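Local coordinates for protein nitroreductase (Desulfitobacterium hafniense, PDB 3PXV) that binds flavin mononucleotide as a homodimeric member of the nitroreductase family and probably uses it for oxidoreductase chemistry, at residues E61-G66 against A140-R146; I97-I101 against L154-E158; G128-C134 against C164-H170. All blocks are in the same frame, centred on the assembly; numbering follows the deposited sequence.

Contact 3 lies near the middle of the chain, against the flavin: strand 130-133 and the 164-169 part of strand 161-169 pair next to the isoalloxazine, and Met133 O comes within 3.1 Å of FMN C4A. Contact 2 shares its sheet, since strand 95-101 flanks strand 161-169 and Ile97 O lies 2.9 Å from Val166 N; the two centres are about 17 Å apart. Contact 1 is further out, about 20 Å from contact 3 between centres, and touches none of its atoms. It leans instead on contact 2, where Phe141 CZ meets Phe156 CZ at 3.7 Å and selenium SE of Met62 meets CD1 of Leu154 at 3.9 Å.

Contact 1. Residues E61-G66 against A140-R146; sequences EMEAEG and AFASGLR
Arg146 reaches across to two carboxylates on helix 56-72, those of Glu61 and Glu65. Its CB and CG meet nothing of the helix segment; the first touch is Arg146 CD, 3.6 Å from Glu65 OE1. There the chain bends (chi3 70°), and the guanidinium swings toward Glu61. Arg146 NH1 has Glu65 OE1 only as a long salt-bridge partner at 4.0 Å, in the guanidinium plane, and it also gives a weak bond to a water that in turn reaches Glu61 O weakly. Arg146 NH2 makes the direct bond, to Glu61 OE1 at 3.1 Å; the N-H...O angle is 139°, and the donor arrives from above the carboxylate plane. Glu61 and Glu65 are one helical turn apart, so the arginine can bridge both. Helix 147-154, for which Arg146 is the N-cap residue, extends the charge network: Glu149 takes NH2 as well, and Arg153 pairs with Glu61 OE1. With an alanine in place of Arg146, Glu65 would probably lose its distant charge partner and Glu149 its bridge to NH2, while Glu61 would be left to Arg153. The loop before this cap makes a type I turn from Phe141 to Gly144, and an ST turn overlaps its end, Leu145 N donating to Ser143 OG at 3.1 Å. A second water ties this turn to the helix, accepting from Ser143 N and donating to Glu65 OE2 at 2.9 Å. Glu65 CG rests near Ala140 O. Beside the charged groups the contact is mainly apolar: Ala140 CB sits against Met62 CB at 3.7 Å, and the selenomethionine chain of Met62 turns at its last torsion (59°), which brings CE obliquely to Phe141 CE1 at 3.9 Å.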
loop_
_atom_site.group_PDB
_atom_site.type_symbol
_atom_site.label_atom_id
_atom_site.label_comp_id
_atom_site.label_asym_id
_atom_site.label_seq_id
_atom_site.Cartn_x
_atom_site.Cartn_y
_atom_site.Cartn_z
ATOM N N GLU B 61 -18.373 -3.434 -19.881
ATOM C CA GLU B 61 -19.638 -3.206 -19.182
ATOM C C GLU B 61 -19.440 -2.420 -17.900
ATOM O O GLU B 61 -20.202 -1.515 -17.607
ATOM C CB GLU B 61 -20.381 -4.526 -18.932
ATOM C CG GLU B 61 -20.924 -5.177 -20.207
ATOM C CD GLU B 61 -21.795 -6.401 -19.959
ATOM O OE1 GLU B 61 -22.307 -6.558 -18.833
ATOM O OE2 GLU B 61 -22.001 -7.200 -20.910
HETATM N N MSE B 62 -18.395 -2.747 -17.155
HETATM C CA MSE B 62 -18.117 -2.066 -15.917
HETATM C C MSE B 62 -17.708 -0.623 -16.221
HETATM O O MSE B 62 -18.026 0.305 -15.466
HETATM C CB MSE B 62 -17.017 -2.806 -15.127
HETATM C CG MSE B 62 -17.435 -4.160 -14.619
HETATM SE SE MSE B 62 -16.015 -5.147 -13.736
HETATM C CE MSE B 62 -15.653 -3.877 -12.360
ATOM N N GLU B 63 -17.018 -0.435 -17.342
ATOM C CA GLU B 63 -16.565 0.895 -17.743
ATOM C C GLU B 63 -17.760 1.775 -18.101
ATOM O O GLU B 63 -17.857 2.911 -17.641
ATOM C CB GLU B 63 -15.584 0.807 -18.925
ATOM C CG GLU B 63 -14.980 2.174 -19.317
ATOM C CD GLU B 63 -13.917 2.078 -20.409
ATOM O OE1 GLU B 63 -14.153 1.402 -21.422
ATOM O OE2 GLU B 63 -12.847 2.700 -20.254
ATOM N N ALA B 64 -18.656 1.240 -18.929
ATOM C CA ALA B 64 -19.841 1.967 -19.368
ATOM C C ALA B 64 -20.772 2.262 -18.192
ATOM O O ALA B 64 -21.378 3.326 -18.136
ATOM C CB ALA B 64 -20.564 1.200 -20.469
ATOM N N GLU B 65 -20.878 1.337 -17.245
ATOM C CA GLU B 65 -21.674 1.571 -16.034
ATOM C C GLU B 65 -21.014 2.674 -15.187
ATOM O O GLU B 65 -21.692 3.606 -14.709
ATOM C CB GLU B 65 -21.828 0.296 -15.214
ATOM C CG GLU B 65 -22.621 0.477 -13.915
ATOM C CD GLU B 65 -24.065 0.948 -14.118
ATOM O OE1 GLU B 65 -24.666 0.682 -15.213
ATOM O OE2 GLU B 65 -24.592 1.559 -13.149
ATOM N N GLY B 66 -19.698 2.583 -15.021
ATOM C CA GLY B 66 -18.958 3.593 -14.261
ATOM C C GLY B 66 -19.227 4.982 -14.819
ATOM O O GLY B 66 -19.675 5.869 -14.090
ATOM N N ALA B 140 -18.500 0.937 -11.057
ATOM C CA ALA B 140 -19.362 -0.113 -11.593
ATOM C C ALA B 140 -20.336 -0.650 -10.531
ATOM O O ALA B 140 -21.380 -1.186 -10.869
ATOM C CB ALA B 140 -18.518 -1.234 -12.146
ATOM N N PHE B 141 -19.996 -0.481 -9.261
ATOM C CA PHE B 141 -20.788 -0.999 -8.150
ATOM C C PHE B 141 -21.564 0.070 -7.417
ATOM O O PHE B 141 -22.422 -0.239 -6.604
ATOM C CB PHE B 141 -19.845 -1.598 -7.108
ATOM C CG PHE B 141 -18.944 -2.677 -7.641
ATOM C CD1 PHE B 141 -17.759 -2.363 -8.252
ATOM C CD2 PHE B 141 -19.283 -4.012 -7.502
ATOM C CE1 PHE B 141 -16.941 -3.337 -8.730
ATOM C CE2 PHE B 141 -18.465 -4.981 -7.987
ATOM C CZ PHE B 141 -17.293 -4.638 -8.606
ATOM N N ALA B 142 -21.261 1.321 -7.729
ATOM C CA ALA B 142 -21.735 2.466 -6.961
ATOM C C ALA B 142 -23.224 2.676 -6.845
ATOM O O ALA B 142 -23.680 3.118 -5.810
ATOM C CB ALA B 142 -21.040 3.755 -7.441
ATOM N N SER B 143 -23.988 2.378 -7.884
ATOM C CA SER B 143 -25.444 2.575 -7.832
ATOM C C SER B 143 -26.106 1.509 -6.976
ATOM O O SER B 143 -27.226 1.692 -6.513
ATOM C CB SER B 143 -26.039 2.532 -9.238
ATOM O OG SER B 143 -26.045 1.208 -9.749
ATOM N N GLY B 144 -25.409 0.388 -6.789
ATOM C CA GLY B 144 -25.941 -0.748 -6.058
ATOM C C GLY B 144 -26.840 -1.635 -6.926
ATOM O O GLY B 144 -27.138 -2.783 -6.564
ATOM N N LEU B 145 -27.249 -1.121 -8.083
ATOM C CA LEU B 145 -28.194 -1.828 -8.986
ATOM C C LEU B 145 -27.533 -2.944 -9.798
ATOM O O LEU B 145 -28.172 -3.940 -10.108
ATOM C CB LEU B 145 -28.898 -0.820 -9.900
ATOM C CG LEU B 145 -29.611 0.296 -9.111
ATOM C CD1 LEU B 145 -30.265 1.373 -9.972
ATOM C CD2 LEU B 145 -30.636 -0.324 -8.199
ATOM N N ARG B 146 -26.254 -2.785 -10.123
ATOM C CA ARG B 146 -25.517 -3.823 -10.812
ATOM C C ARG B 146 -24.371 -4.374 -9.963
ATOM O O ARG B 146 -23.571 -5.169 -10.454
ATOM C CB ARG B 146 -25.014 -3.315 -12.166
ATOM C CG ARG B 146 -26.146 -2.909 -13.101
ATOM C CD ARG B 146 -25.690 -2.688 -14.509
ATOM N NE ARG B 146 -25.304 -3.923 -15.183
ATOM C CZ ARG B 146 -24.642 -3.975 -16.342
ATOM N NH1 ARG B 146 -24.266 -2.862 -16.970
ATOM N NH2 ARG B 146 -24.337 -5.150 -16.879
HETATM O O HOH W 1 -23.000 -1.240 -19.344
HETATM O O HOH W 2 -23.063 1.976 -10.687
#

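Contact 2. Residues I97-I101 against L154-E158; sequences IVVPI and LGFPE
The Phe156 ring takes Pro100 on one face and Val98 at its edge. Pro100 CB stands 3.5 Å from the ring centroid and only 5° off the normal, a CH-pi contact so well centred that CB is at nearly the same distance from all six ring carbons. Pro100 CG leans over the CD1 and CE1 side of the same face. At the rim, near the ring plane, Val98 CG1 meets Phe156 CE1 at 3.8 Å, the two side chains crossing at about a right angle. CG1 is the valine branch anti to the backbone N (chi1 178°), and that torsion carries it to the phenylalanine; the other branch, Val98 CG2, faces Leu154 CD2 at a looser 4.4 Å. Pro157 adds its own ring beyond, with Pro157 CD 4.4 Å from Pro100 CG. The Phe141 ring plane is turned about 15° from that of Phe156, and Ile51 of strand 50-53 touches Phe156 too. Val98 and Pro100 both point toward the loop because alternate residues of a strand share a face; Val99 points to the other side, onto Leu116 and Cys117 of helix 106-126. The loop itself begins with a Schellman motif, in which Gly155, at positive phi, ends helix 147-154 and turns the chain so that Phe156 and Pro157 cover strand 95-101 of the antiparallel sheet in this nitroreductase fold.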
loop_
_atom_site.group_PDB
_atom_site.type_symbol
_atom_site.label_atom_id
_atom_site.label_comp_id
_atom_site.label_asym_id
_atom_site.label_seq_id
_atom_site.Cartn_x
_atom_site.Cartn_y
_atom_site.Cartn_z
ATOM N N ILE B 97 -6.338 -6.209 -12.576
ATOM C CA ILE B 97 -6.467 -7.002 -11.386
ATOM C C ILE B 97 -7.369 -6.208 -10.484
ATOM O O ILE B 97 -7.088 -5.039 -10.199
ATOM C CB ILE B 97 -5.138 -7.251 -10.729
ATOM C CG1 ILE B 97 -4.350 -8.240 -11.596
ATOM C CG2 ILE B 97 -5.363 -7.781 -9.324
ATOM C CD1 ILE B 97 -2.944 -8.544 -11.098
ATOM N N VAL B 98 -8.479 -6.827 -10.095
ATOM C CA VAL B 98 -9.452 -6.235 -9.178
ATOM C C VAL B 98 -9.191 -6.797 -7.798
ATOM O O VAL B 98 -9.062 -8.005 -7.659
ATOM C CB VAL B 98 -10.898 -6.557 -9.623
ATOM C CG1 VAL B 98 -11.916 -5.989 -8.631
ATOM C CG2 VAL B 98 -11.127 -5.988 -11.064
ATOM N N VAL B 99 -9.083 -5.919 -6.791
ATOM C CA VAL B 99 -8.821 -6.316 -5.408
ATOM C C VAL B 99 -10.004 -5.988 -4.511
ATOM O O VAL B 99 -10.157 -4.865 -4.049
ATOM C CB VAL B 99 -7.548 -5.669 -4.829
ATOM C CG1 VAL B 99 -7.255 -6.253 -3.450
ATOM C CG2 VAL B 99 -6.382 -5.921 -5.714
ATOM N N PRO B 100 -10.900 -6.959 -4.320
ATOM C CA PRO B 100 -12.004 -6.719 -3.413
ATOM C C PRO B 100 -11.532 -6.865 -1.964
ATOM O O PRO B 100 -10.513 -7.494 -1.698
ATOM C CB PRO B 100 -12.985 -7.841 -3.772
ATOM C CG PRO B 100 -12.102 -8.945 -4.172
ATOM C CD PRO B 100 -11.026 -8.271 -4.977
ATOM N N ILE B 101 -12.272 -6.304 -1.030
ATOM C CA ILE B 101 -11.846 -6.349 0.356
ATOM C C ILE B 101 -13.027 -6.589 1.285
ATOM O O ILE B 101 -14.186 -6.365 0.908
ATOM C CB ILE B 101 -11.083 -5.045 0.779
ATOM C CG1 ILE B 101 -11.958 -3.804 0.674
ATOM C CG2 ILE B 101 -9.830 -4.803 -0.044
ATOM C CD1 ILE B 101 -11.321 -2.619 1.407
ATOM N N LEU B 154 -17.306 -11.408 -11.273
ATOM C CA LEU B 154 -15.876 -11.303 -10.912
ATOM C C LEU B 154 -15.464 -12.411 -9.968
ATOM O O LEU B 154 -14.304 -12.760 -9.909
ATOM C CB LEU B 154 -15.583 -9.950 -10.279
ATOM C CG LEU B 154 -15.566 -8.797 -11.282
ATOM C CD1 LEU B 154 -15.743 -7.450 -10.598
ATOM C CD2 LEU B 154 -14.280 -8.842 -12.105
ATOM N N GLY B 155 -16.435 -12.958 -9.239
ATOM C CA GLY B 155 -16.196 -14.011 -8.280
ATOM C C GLY B 155 -15.800 -13.502 -6.905
ATOM O O GLY B 155 -15.094 -14.178 -6.182
ATOM N N PHE B 156 -16.257 -12.314 -6.534
ATOM C CA PHE B 156 -15.991 -11.761 -5.210
ATOM C C PHE B 156 -16.498 -12.712 -4.129
ATOM O O PHE B 156 -17.526 -13.354 -4.316
ATOM C CB PHE B 156 -16.797 -10.465 -5.024
ATOM C CG PHE B 156 -16.165 -9.229 -5.576
ATOM C CD1 PHE B 156 -15.204 -9.271 -6.584
ATOM C CD2 PHE B 156 -16.625 -7.995 -5.147
ATOM C CE1 PHE B 156 -14.657 -8.102 -7.091
ATOM C CE2 PHE B 156 -16.105 -6.825 -5.659
ATOM C CZ PHE B 156 -15.122 -6.873 -6.639
ATOM N N PRO B 157 -15.802 -12.791 -2.982
ATOM C CA PRO B 157 -16.400 -13.554 -1.881
ATOM C C PRO B 157 -17.605 -12.784 -1.331
ATOM O O PRO B 157 -17.629 -11.541 -1.389
ATOM C CB PRO B 157 -15.287 -13.608 -0.820
ATOM C CG PRO B 157 -14.032 -13.173 -1.503
ATOM C CD PRO B 157 -14.410 -12.384 -2.709
ATOM N N GLU B 158 -18.572 -13.506 -0.771
ATOM C CA GLU B 158 -19.777 -12.888 -0.225
ATOM C C GLU B 158 -19.416 -11.834 0.807
ATOM O O GLU B 158 -18.595 -12.074 1.684
ATOM C CB GLU B 158 -20.688 -13.931 0.431
ATOM C CG GLU B 158 -22.154 -13.457 0.583
ATOM C CD GLU B 158 -23.024 -14.424 1.390
ATOM O OE1 GLU B 158 -22.532 -14.944 2.428
ATOM O OE2 GLU B 158 -24.203 -14.639 0.998
#

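Contact 3. Residues G128-C134 against C164-H170; sequences GIANIMC and CSVLLGH. With FMN (flavin mononucleotide), chain F.
Ile132 carries CG1 anti to its own N (chi1 -171°), which sends CD1 out to the flavin, 3.5 Å from FMN N1, and turns CG2 back onto Leu167 CD1, unusually tight at 3.4 Å. These two residues are a hydrogen-bonded pair of the antiparallel sheet in the FMN-dependent nitroreductase fold, where strand 130-133 is the outermost within this chain and strand 161-169 its neighbour. Leu167 N donates to Ile132 O at 2.7 Å, nearly straight at 164°, and Ile132 N returns a bond to Leu167 O. Ala130 and Gly169 repeat the pattern, although the bond from Ala130 N is weak. Alternating with these are the non-hydrogen-bonded pairs, Asn131 with Leu168 and Met133 with Val166. Asn131 CB lies against Leu168 CD2, and its ND2 is gripped by Ile129 O, in the carbonyl plane, and by Thr125 of helix 106-126. On that same face the selenomethionine Met133 lies alongside Val166, SE to CG2 3.9 Å, while Met133 CB sits 3.4 Å from FMN C8; Pro40 of the second subunit packs on it too. Cys164 SG adds a contact to the flavin methyl C7M. Past the paired strands, Ser165 OG is modelled only 2.5 Å from Cys134 O, too close for the details of that bond to be trusted. Thr137 OG1 is a further hydrogen-bond partner of Ser165 OG, and Cys134 N donates to Ser165 O at 2.8 Å, from above the carbonyl plane.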
loop_
_atom_site.group_PDB
_atom_site.type_symbol
_atom_site.label_atom_id
_atom_site.label_comp_id
_atom_site.label_asym_id
_atom_site.label_seq_id
_atom_site.Cartn_x
_atom_site.Cartn_y
_atom_site.Cartn_z
ATOM N N GLY B 128 8.197 -4.989 -17.249
ATOM C CA GLY B 128 7.954 -4.242 -18.481
ATOM C C GLY B 128 6.474 -4.088 -18.801
ATOM O O GLY B 128 6.126 -3.707 -19.925
ATOM N N ILE B 129 5.609 -4.377 -17.816
ATOM C CA ILE B 129 4.157 -4.234 -17.985
ATOM C C ILE B 129 3.676 -2.886 -17.414
ATOM O O ILE B 129 3.776 -2.633 -16.208
ATOM C CB ILE B 129 3.381 -5.367 -17.292
ATOM C CG1 ILE B 129 3.787 -6.736 -17.854
ATOM C CG2 ILE B 129 1.883 -5.155 -17.429
ATOM C CD1 ILE B 129 3.708 -6.836 -19.380
ATOM N N ALA B 130 3.128 -2.048 -18.287
ATOM C CA ALA B 130 2.596 -0.760 -17.899
ATOM C C ALA B 130 1.367 -0.973 -17.033
ATOM O O ALA B 130 0.630 -1.948 -17.195
ATOM C CB ALA B 130 2.243 0.067 -19.143
ATOM N N ASN B 131 1.132 -0.041 -16.120
ATOM C CA ASN B 131 0.032 -0.168 -15.179
ATOM C C ASN B 131 -0.460 1.170 -14.627
ATOM O O ASN B 131 0.178 2.214 -14.802
ATOM C CB ASN B 131 0.489 -1.028 -14.004
ATOM C CG ASN B 131 1.698 -0.452 -13.294
ATOM O OD1 ASN B 131 1.547 0.356 -12.373
ATOM N ND2 ASN B 131 2.919 -0.817 -13.754
ATOM N N ILE B 132 -1.607 1.118 -13.957
ATOM C CA ILE B 132 -2.154 2.261 -13.267
ATOM C C ILE B 132 -3.177 1.787 -12.232
ATOM O O ILE B 132 -3.995 0.907 -12.541
ATOM C CB ILE B 132 -2.845 3.266 -14.224
ATOM C CG1 ILE B 132 -3.198 4.538 -13.464
ATOM C CG2 ILE B 132 -4.156 2.678 -14.849
ATOM C CD1 ILE B 132 -3.856 5.618 -14.323
HETATM N N MSE B 133 -3.120 2.366 -11.018
HETATM C CA MSE B 133 -4.129 2.129 -9.977
HETATM C C MSE B 133 -5.408 2.828 -10.437
HETATM O O MSE B 133 -5.387 3.979 -10.877
HETATM C CB MSE B 133 -3.699 2.689 -8.613
HETATM C CG MSE B 133 -3.229 1.646 -7.574
HETATM SE SE MSE B 133 -1.549 0.874 -7.953
HETATM C CE MSE B 133 -0.511 1.901 -6.756
ATOM N N CYS B 134 -6.538 2.150 -10.356
ATOM C CA CYS B 134 -7.741 2.766 -10.846
ATOM C C CYS B 134 -8.835 2.541 -9.865
ATOM O O CYS B 134 -9.356 1.459 -9.759
ATOM C CB CYS B 134 -8.086 2.197 -12.199
ATOM S SG CYS B 134 -9.536 2.855 -12.908
ATOM N N CYS B 164 -9.707 -1.695 -4.710
ATOM C CA CYS B 164 -8.985 -0.923 -5.702
ATOM C C CYS B 164 -8.705 -1.841 -6.875
ATOM O O CYS B 164 -9.098 -3.004 -6.863
ATOM C CB CYS B 164 -7.703 -0.336 -5.127
ATOM S SG CYS B 164 -7.008 0.987 -6.123
ATOM N N SER B 165 -8.078 -1.322 -7.913
ATOM C CA SER B 165 -7.762 -2.159 -9.064
ATOM C C SER B 165 -6.514 -1.654 -9.677
ATOM O O SER B 165 -6.166 -0.527 -9.459
ATOM C CB SER B 165 -8.886 -2.093 -10.104
ATOM O OG SER B 165 -8.993 -0.794 -10.675
ATOM N N VAL B 166 -5.828 -2.489 -10.431
ATOM C CA VAL B 166 -4.630 -2.064 -11.142
ATOM C C VAL B 166 -4.794 -2.496 -12.567
ATOM O O VAL B 166 -4.923 -3.676 -12.814
ATOM C CB VAL B 166 -3.348 -2.704 -10.617
ATOM C CG1 VAL B 166 -2.163 -2.109 -11.386
ATOM C CG2 VAL B 166 -3.206 -2.477 -9.101
ATOM N N LEU B 167 -4.765 -1.551 -13.504
ATOM C CA LEU B 167 -4.915 -1.877 -14.920
ATOM C C LEU B 167 -3.541 -2.280 -15.446
ATOM O O LEU B 167 -2.529 -1.728 -14.988
ATOM C CB LEU B 167 -5.478 -0.704 -15.715
ATOM C CG LEU B 167 -6.700 0.007 -15.127
ATOM C CD1 LEU B 167 -7.005 1.246 -15.952
ATOM C CD2 LEU B 167 -7.916 -0.952 -15.059
ATOM N N LEU B 168 -3.511 -3.216 -16.402
ATOM C CA LEU B 168 -2.269 -3.734 -16.919
ATOM C C LEU B 168 -2.264 -3.862 -18.435
ATOM O O LEU B 168 -3.270 -4.209 -19.042
ATOM C CB LEU B 168 -1.999 -5.111 -16.322
ATOM C CG LEU B 168 -1.979 -5.297 -14.792
ATOM C CD1 LEU B 168 -1.838 -6.755 -14.457
ATOM C CD2 LEU B 168 -0.895 -4.468 -14.097
ATOM N N GLY B 169 -1.110 -3.595 -19.039
ATOM C CA GLY B 169 -0.935 -3.758 -20.478
ATOM C C GLY B 169 0.398 -3.211 -20.927
ATOM O O GLY B 169 1.319 -3.106 -20.134
ATOM N N HIS B 170 0.505 -2.912 -22.213
ATOM C CA HIS B 170 1.693 -2.285 -22.780
ATOM C C HIS B 170 1.353 -0.837 -23.097
ATOM O O HIS B 170 0.271 -0.559 -23.625
ATOM C CB HIS B 170 2.158 -3.019 -24.032
ATOM C CG HIS B 170 2.735 -4.361 -23.740
ATOM N ND1 HIS B 170 4.019 -4.524 -23.257
ATOM C CD2 HIS B 170 2.204 -5.603 -23.834
ATOM C CE1 HIS B 170 4.252 -5.812 -23.072
ATOM N NE2 HIS B 170 3.164 -6.488 -23.410
HETATM N N1 FMN F . -5.533 7.656 -12.039
HETATM C C2 FMN F . -6.569 7.625 -12.953
HETATM O O2 FMN F . -6.445 8.066 -14.094
HETATM N N3 FMN F . -7.772 7.090 -12.585
HETATM C C4 FMN F . -7.981 6.587 -11.325
HETATM O O4 FMN F . -9.085 6.131 -11.065
HETATM C C4A FMN F . -6.935 6.617 -10.402
HETATM N N5 FMN F . -7.087 6.124 -9.137
HETATM C C5A FMN F . -5.990 5.921 -8.336
HETATM C C6 FMN F . -6.129 5.179 -7.160
HETATM C C7 FMN F . -5.040 4.951 -6.330
HETATM C C7M FMN F . -5.236 4.154 -5.097
HETATM C C8 FMN F . -3.805 5.478 -6.674
HETATM C C8M FMN F . -2.603 5.270 -5.827
HETATM C C9 FMN F . -3.658 6.219 -7.851
HETATM C C9A FMN F . -4.761 6.448 -8.697
HETATM N N10 FMN F . -4.660 7.183 -9.866
HETATM C C10 FMN F . -5.703 7.156 -10.769
HETATM C "C1'" FMN F . -3.289 7.469 -10.406
HETATM C "C2'" FMN F . -2.750 8.743 -9.778
HETATM O "O2'" FMN F . -3.350 9.845 -10.430
HETATM C "C3'" FMN F . -1.229 8.760 -9.898
HETATM O "O3'" FMN F . -0.654 7.680 -9.194
HETATM C "C4'" FMN F . -0.672 10.054 -9.330
HETATM O "O4'" FMN F . -1.170 11.084 -10.127
HETATM C "C5'" FMN F . 0.856 10.086 -9.323
HETATM O "O5'" FMN F . 1.350 9.891 -10.634
HETATM P P FMN F . 2.250 8.613 -11.000
HETATM O O1P FMN F . 2.440 8.626 -12.482
HETATM O O2P FMN F . 1.579 7.284 -10.600
HETATM O O3P FMN F . 3.539 8.842 -10.285
#